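Local coordinates for hypothetical protein ta1320 (Thermoplasma acidophilum, PDB 1NE2) that is of unknown function but has a class I methyltransferase-like fold and may transfer a methyl group from S-adenosylmethionine, at residues S105-K110 / F136-W141; A130-A135 / R156-R161. All coordinates share one frame; numbering follows the deposited sequence.

Contact 1: residues S105-K110 / F136-W141; sequences SEISGK and FETSMW
The backbones of S105-K110 and F136-W141 come together where helix 126-138 ends, the CA atoms of K110 and T138 lying 5.0 Å apart. The carbonyl O of T138 faces the main chain of K110, at 3.6 Å from K110 CA. T138 carries nearly all the side-chain contact. With OG1 beside the backbone N (chi1 -58°), T138 CG2 is left anti to it and presses against G109 O at 3.2 Å, while the hydroxyl is turned back to its own helix and bonds K134 O. A water bridges the two segments: it donates to G109 O at 2.7 Å and to T138 OG1 at 2.6 Å, tying the hydroxyl to the loop. I107 crosses T138 at about a right angle; its CG2 reaches T138 OG1 at 4.2 Å, and its side chain also packs on I56 of the central sheet. K110 meets T138 O through its CA and CG, and its amine forms a cation-pi contact with F200. S108 and G109 hydrogen-bond E75, and K110 hydrogen-bonds S54 and D112, all of the second subunit. The arrangement belongs to the beta-alpha-beta crossover of a Rossmann-like sheet, where helix 126-138 returns beside the start of strand 111-116.

Contact 2: residues A130-A135 / R156-R161; sequences AFIDKA and REFSAR
Helices 126-138 and 151-161 lie side by side at A130-A135 and R156-R161, the CA atoms of I132 and F158 being 7.9 Å apart. I132 is the residue of A130-A135 that carries the contact, and its two branches go to different neighbours. Its CG2 methyl meets the ring of F158 obliquely, 4.1 Å from CE1, the two side chains crossing at about a right angle. The other branch is drawn out straight (chi2 175°), which carries CD1 to the aliphatic base of E157, 4.3 Å from its CB. F153 and L154, one turn earlier on helix 151-161, pack on I132 as well. F158 in turn sets its ring edge-to-face with F193 of strand 187-197, so it links the helix pair to the sheet.

The polar end of E157 is held within its own helix. In a salt bridge R156 grips E157 OE1 side-on, its NE and NH2 each 2.8 Å from that oxygen, which lies only 2° out of the guanidinium plane. The two donors approach it differently: NE comes nearly along the C-O direction, whereas NH2 stands above the carboxylate plane. This double hold restrains the carboxylate beside the apolar patch and, by neutralising E157, probably eases the like charge of D133, whose OD2 is 5.7 Å from E157 OE2. Across the interface itself the contact is thus apolar, with the charges left at its border. Such pairing of two neighbouring helices on one face of the sheet is characteristic of the Rossmann-like fold of class I methyltransferases, in which helices flank the central strands on both sides.

Overall arrangement
Contacts 1 and 2 share helix 126-138 and have their centres 11 Å apart: contact 1 holds its C-terminal end against the loop before strand 111-116, contact 2 its flank against helix 151-161. K134 of contact 2 joins them by a probable hydrogen bond, its NZ 2.7 Å from I107 O. F136, two residues on, adds an apolar link: F136 CE2 lies 3.4 Å from F158 CD1, and F136 CD1 lies 3.5 Å from R161 CB. In methyltransferases of this fold the cofactor binds at the C-terminal ends of the parallel strands; contact 1 lies at the opposite end of strand 111-116, beside the second subunit.

Contact 1: residues S105-K110 / F136-W141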
loop_
_atom_site.group_PDB
_atom_site.type_symbol
_atom_site.label_atom_id
_atom_site.label_comp_id
_atom_site.label_asym_id
_atom_site.label_seq_id
_atom_site.Cartn_x
_atom_site.Cartn_y
_atom_site.Cartn_z
ATOM N N SER B 105 9.929 12.984 2.077
ATOM C CA SER B 105 11.225 12.336 2.275
ATOM C C SER B 105 11.114 11.080 3.138
ATOM O O SER B 105 11.967 10.194 3.073
ATOM C CB SER B 105 12.204 13.308 2.938
ATOM O OG SER B 105 11.806 13.590 4.269
ATOM N N GLU B 106 10.058 11.006 3.943
ATOM C CA GLU B 106 9.846 9.869 4.837
ATOM C C GLU B 106 9.259 8.626 4.163
ATOM O O GLU B 106 9.349 7.529 4.708
ATOM C CB GLU B 106 8.919 10.268 5.986
ATOM C CG GLU B 106 9.147 11.663 6.534
ATOM C CD GLU B 106 8.206 11.989 7.683
ATOM O OE1 GLU B 106 7.982 13.187 7.949
ATOM O OE2 GLU B 106 7.698 11.047 8.326
ATOM N N ILE B 107 8.646 8.795 2.996
ATOM C CA ILE B 107 8.034 7.669 2.288
ATOM C C ILE B 107 9.083 6.638 1.858
ATOM O O ILE B 107 10.092 6.981 1.245
ATOM C CB ILE B 107 7.228 8.171 1.069
ATOM C CG1 ILE B 107 6.131 9.141 1.532
ATOM C CG2 ILE B 107 6.625 6.995 0.314
ATOM C CD1 ILE B 107 5.164 8.566 2.563
ATOM N N SER B 108 8.844 5.371 2.180
ATOM C CA SER B 108 9.814 4.329 1.856
ATOM C C SER B 108 9.252 2.988 1.399
ATOM O O SER B 108 10.005 2.035 1.213
ATOM C CB SER B 108 10.733 4.107 3.064
ATOM O OG SER B 108 9.977 3.935 4.258
ATOM N N GLY B 109 7.942 2.898 1.221
ATOM C CA GLY B 109 7.366 1.643 0.772
ATOM C C GLY B 109 7.192 1.593 -0.735
ATOM O O GLY B 109 7.437 2.583 -1.427
ATOM N N LYS B 110 6.775 0.433 -1.242
ATOM C CA LYS B 110 6.548 0.232 -2.675
ATOM C C LYS B 110 5.047 0.139 -2.954
ATOM O O LYS B 110 4.307 -0.498 -2.196
ATOM C CB LYS B 110 7.236 -1.058 -3.139
ATOM C CG LYS B 110 6.927 -1.464 -4.572
ATOM C CD LYS B 110 7.610 -2.785 -4.925
ATOM C CE LYS B 110 7.267 -3.242 -6.343
ATOM N NZ LYS B 110 7.725 -2.286 -7.393
ATOM N N PHE B 136 9.390 8.198 -8.488
ATOM C CA PHE B 136 10.137 7.241 -9.288
ATOM C C PHE B 136 10.909 6.183 -8.505
ATOM O O PHE B 136 11.369 5.190 -9.069
ATOM C CB PHE B 136 11.053 7.995 -10.250
ATOM C CG PHE B 136 10.324 8.548 -11.436
ATOM C CD1 PHE B 136 10.016 7.730 -12.519
ATOM C CD2 PHE B 136 9.886 9.867 -11.447
ATOM C CE1 PHE B 136 9.278 8.217 -13.596
ATOM C CE2 PHE B 136 9.143 10.365 -12.520
ATOM C CZ PHE B 136 8.839 9.536 -13.598
ATOM N N GLU B 137 11.030 6.381 -7.200
ATOM C CA GLU B 137 11.716 5.417 -6.358
ATOM C C GLU B 137 10.663 4.531 -5.691
ATOM O O GLU B 137 10.976 3.470 -5.146
ATOM C CB GLU B 137 12.522 6.162 -5.290
ATOM C CG GLU B 137 13.195 5.277 -4.262
ATOM C CD GLU B 137 13.892 6.081 -3.180
ATOM O OE1 GLU B 137 14.483 5.463 -2.268
ATOM O OE2 GLU B 137 13.849 7.329 -3.244
ATOM N N THR B 138 9.407 4.964 -5.780
ATOM C CA THR B 138 8.287 4.287 -5.125
ATOM C C THR B 138 7.303 3.466 -5.960
ATOM O O THR B 138 6.903 2.364 -5.554
ATOM C CB THR B 138 7.439 5.332 -4.342
ATOM O OG1 THR B 138 8.263 6.008 -3.378
ATOM C CG2 THR B 138 6.280 4.657 -3.623
ATOM N N SER B 139 6.910 3.986 -7.116
ATOM C CA SER B 139 5.895 3.311 -7.917
ATOM C C SER B 139 6.187 3.046 -9.386
ATOM O O SER B 139 7.024 3.701 -10.003
ATOM C CB SER B 139 4.590 4.104 -7.816
ATOM O OG SER B 139 4.280 4.396 -6.463
HETATM N N MSE B 140 5.454 2.085 -9.940
HETATM C CA MSE B 140 5.593 1.701 -11.339
HETATM C C MSE B 140 4.831 2.650 -12.262
HETATM O O MSE B 140 5.303 2.976 -13.359
HETATM C CB MSE B 140 5.089 0.271 -11.535
HETATM C CG MSE B 140 5.124 -0.195 -12.977
HETATM SE SE MSE B 140 5.192 -2.117 -13.140
HETATM C CE MSE B 140 3.316 -2.517 -13.093
ATOM N N TRP B 141 3.659 3.093 -11.814
ATOM C CA TRP B 141 2.823 4.003 -12.600
ATOM C C TRP B 141 2.645 5.305 -11.832
ATOM O O TRP B 141 2.172 5.311 -10.700
ATOM C CB TRP B 141 1.470 3.357 -12.883
ATOM C CG TRP B 141 1.596 2.046 -13.600
ATOM C CD1 TRP B 141 1.750 0.806 -13.036
ATOM C CD2 TRP B 141 1.640 1.853 -15.013
ATOM N NE1 TRP B 141 1.886 -0.143 -14.019
ATOM C CE2 TRP B 141 1.824 0.472 -15.242
ATOM C CE3 TRP B 141 1.544 2.718 -16.115
ATOM C CZ2 TRP B 141 1.912 -0.070 -16.532
ATOM C CZ3 TRP B 141 1.630 2.180 -17.399
ATOM C CH2 TRP B 141 1.812 0.797 -17.593
HETATM O O HOH W 1 9.369 4.480 -1.585
#

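Contact 2: residues A130-A135 / R156-R161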
loop_
_atom_site.group_PDB
_atom_site.type_symbol
_atom_site.label_atom_id
_atom_site.label_comp_id
_atom_site.label_asym_id
_atom_site.label_seq_id
_atom_site.Cartn_x
_atom_site.Cartn_y
_atom_site.Cartn_z
ATOM N N ALA B 130 11.356 16.909 -5.040
ATOM C CA ALA B 130 11.303 15.866 -4.025
ATOM C C ALA B 130 10.183 14.876 -4.327
ATOM O O ALA B 130 10.369 13.662 -4.216
ATOM C CB ALA B 130 11.095 16.488 -2.646
ATOM N N PHE B 131 9.020 15.398 -4.707
ATOM C CA PHE B 131 7.886 14.541 -5.026
ATOM C C PHE B 131 8.156 13.708 -6.268
ATOM O O PHE B 131 7.811 12.530 -6.314
ATOM C CB PHE B 131 6.616 15.371 -5.227
ATOM C CG PHE B 131 5.854 15.620 -3.961
ATOM C CD1 PHE B 131 6.431 16.329 -2.914
ATOM C CD2 PHE B 131 4.563 15.123 -3.806
ATOM C CE1 PHE B 131 5.731 16.540 -1.723
ATOM C CE2 PHE B 131 3.855 15.328 -2.621
ATOM C CZ PHE B 131 4.439 16.036 -1.579
ATOM N N ILE B 132 8.766 14.319 -7.277
ATOM C CA ILE B 132 9.069 13.598 -8.503
ATOM C C ILE B 132 10.071 12.488 -8.198
ATOM O O ILE B 132 9.877 11.338 -8.592
ATOM C CB ILE B 132 9.653 14.541 -9.576
ATOM C CG1 ILE B 132 8.663 15.671 -9.860
ATOM C CG2 ILE B 132 9.935 13.761 -10.851
ATOM C CD1 ILE B 132 9.179 16.724 -10.821
ATOM N N ASP B 133 11.135 12.831 -7.479
ATOM C CA ASP B 133 12.154 11.849 -7.121
ATOM C C ASP B 133 11.573 10.691 -6.321
ATOM O O ASP B 133 11.856 9.526 -6.604
ATOM C CB ASP B 133 13.270 12.511 -6.312
ATOM C CG ASP B 133 14.219 13.311 -7.179
ATOM O OD1 ASP B 133 15.078 14.018 -6.614
ATOM O OD2 ASP B 133 14.111 13.228 -8.420
ATOM N N LYS B 134 10.765 11.012 -5.317
ATOM C CA LYS B 134 10.166 9.971 -4.489
ATOM C C LYS B 134 9.239 9.071 -5.308
ATOM O O LYS B 134 9.211 7.852 -5.112
ATOM C CB LYS B 134 9.381 10.597 -3.336
ATOM C CG LYS B 134 8.790 9.577 -2.361
ATOM C CD LYS B 134 9.710 9.279 -1.182
ATOM C CE LYS B 134 10.983 8.559 -1.576
ATOM N NZ LYS B 134 11.856 8.317 -0.378
ATOM N N ALA B 135 8.483 9.672 -6.221
ATOM C CA ALA B 135 7.558 8.912 -7.055
ATOM C C ALA B 135 8.281 7.831 -7.850
ATOM O O ALA B 135 7.853 6.681 -7.876
ATOM C CB ALA B 135 6.805 9.850 -8.006
ATOM N N ARG B 156 9.889 17.061 -19.135
ATOM C CA ARG B 156 11.322 16.794 -19.213
ATOM C C ARG B 156 11.721 15.777 -18.149
ATOM O O ARG B 156 12.326 14.749 -18.453
ATOM C CB ARG B 156 12.116 18.085 -18.995
ATOM C CG ARG B 156 13.607 17.961 -19.272
ATOM C CD ARG B 156 14.363 19.166 -18.733
ATOM N NE ARG B 156 14.573 19.071 -17.288
ATOM C CZ ARG B 156 15.028 20.062 -16.529
ATOM N NH1 ARG B 156 15.321 21.237 -17.071
ATOM N NH2 ARG B 156 15.203 19.875 -15.229
ATOM N N GLU B 157 11.374 16.074 -16.900
ATOM C CA GLU B 157 11.708 15.198 -15.781
ATOM C C GLU B 157 11.073 13.811 -15.866
ATOM O O GLU B 157 11.741 12.804 -15.619
ATOM C CB GLU B 157 11.315 15.857 -14.454
ATOM C CG GLU B 157 12.134 17.091 -14.092
ATOM C CD GLU B 157 13.633 16.840 -14.166
ATOM O OE1 GLU B 157 14.263 17.262 -15.161
ATOM O OE2 GLU B 157 14.179 16.209 -13.236
ATOM N N PHE B 158 9.787 13.752 -16.201
ATOM C CA PHE B 158 9.110 12.462 -16.303
ATOM C C PHE B 158 9.673 11.597 -17.429
ATOM O O PHE B 158 9.888 10.402 -17.249
ATOM C CB PHE B 158 7.601 12.653 -16.522
ATOM C CG PHE B 158 6.868 13.189 -15.320
ATOM C CD1 PHE B 158 7.201 12.769 -14.036
ATOM C CD2 PHE B 158 5.807 14.074 -15.477
ATOM C CE1 PHE B 158 6.486 13.219 -12.925
ATOM C CE2 PHE B 158 5.085 14.530 -14.375
ATOM C CZ PHE B 158 5.424 14.101 -13.099
ATOM N N SER B 159 9.917 12.200 -18.590
ATOM C CA SER B 159 10.435 11.452 -19.728
ATOM C C SER B 159 11.865 10.970 -19.506
ATOM O O SER B 159 12.302 10.007 -20.130
ATOM C CB SER B 159 10.352 12.296 -21.007
ATOM O OG SER B 159 11.140 13.468 -20.911
ATOM N N ALA B 160 12.590 11.625 -18.607
ATOM C CA ALA B 160 13.964 11.226 -18.325
ATOM C C ALA B 160 14.020 9.985 -17.434
ATOM O O ALA B 160 15.039 9.298 -17.383
ATOM C CB ALA B 160 14.715 12.371 -17.662
ATOM N N ARG B 161 12.922 9.689 -16.744
ATOM C CA ARG B 161 12.887 8.531 -15.854
ATOM C C ARG B 161 11.805 7.511 -16.197
ATOM O O ARG B 161 11.711 6.468 -15.550
ATOM C CB ARG B 161 12.716 8.990 -14.403
ATOM C CG ARG B 161 13.971 9.585 -13.782
ATOM C CD ARG B 161 15.088 8.551 -13.705
ATOM N NE ARG B 161 16.273 9.064 -13.020
ATOM C CZ ARG B 161 17.388 8.365 -12.826
ATOM N NH1 ARG B 161 17.479 7.118 -13.268
ATOM N NH2 ARG B 161 18.415 8.914 -12.189
#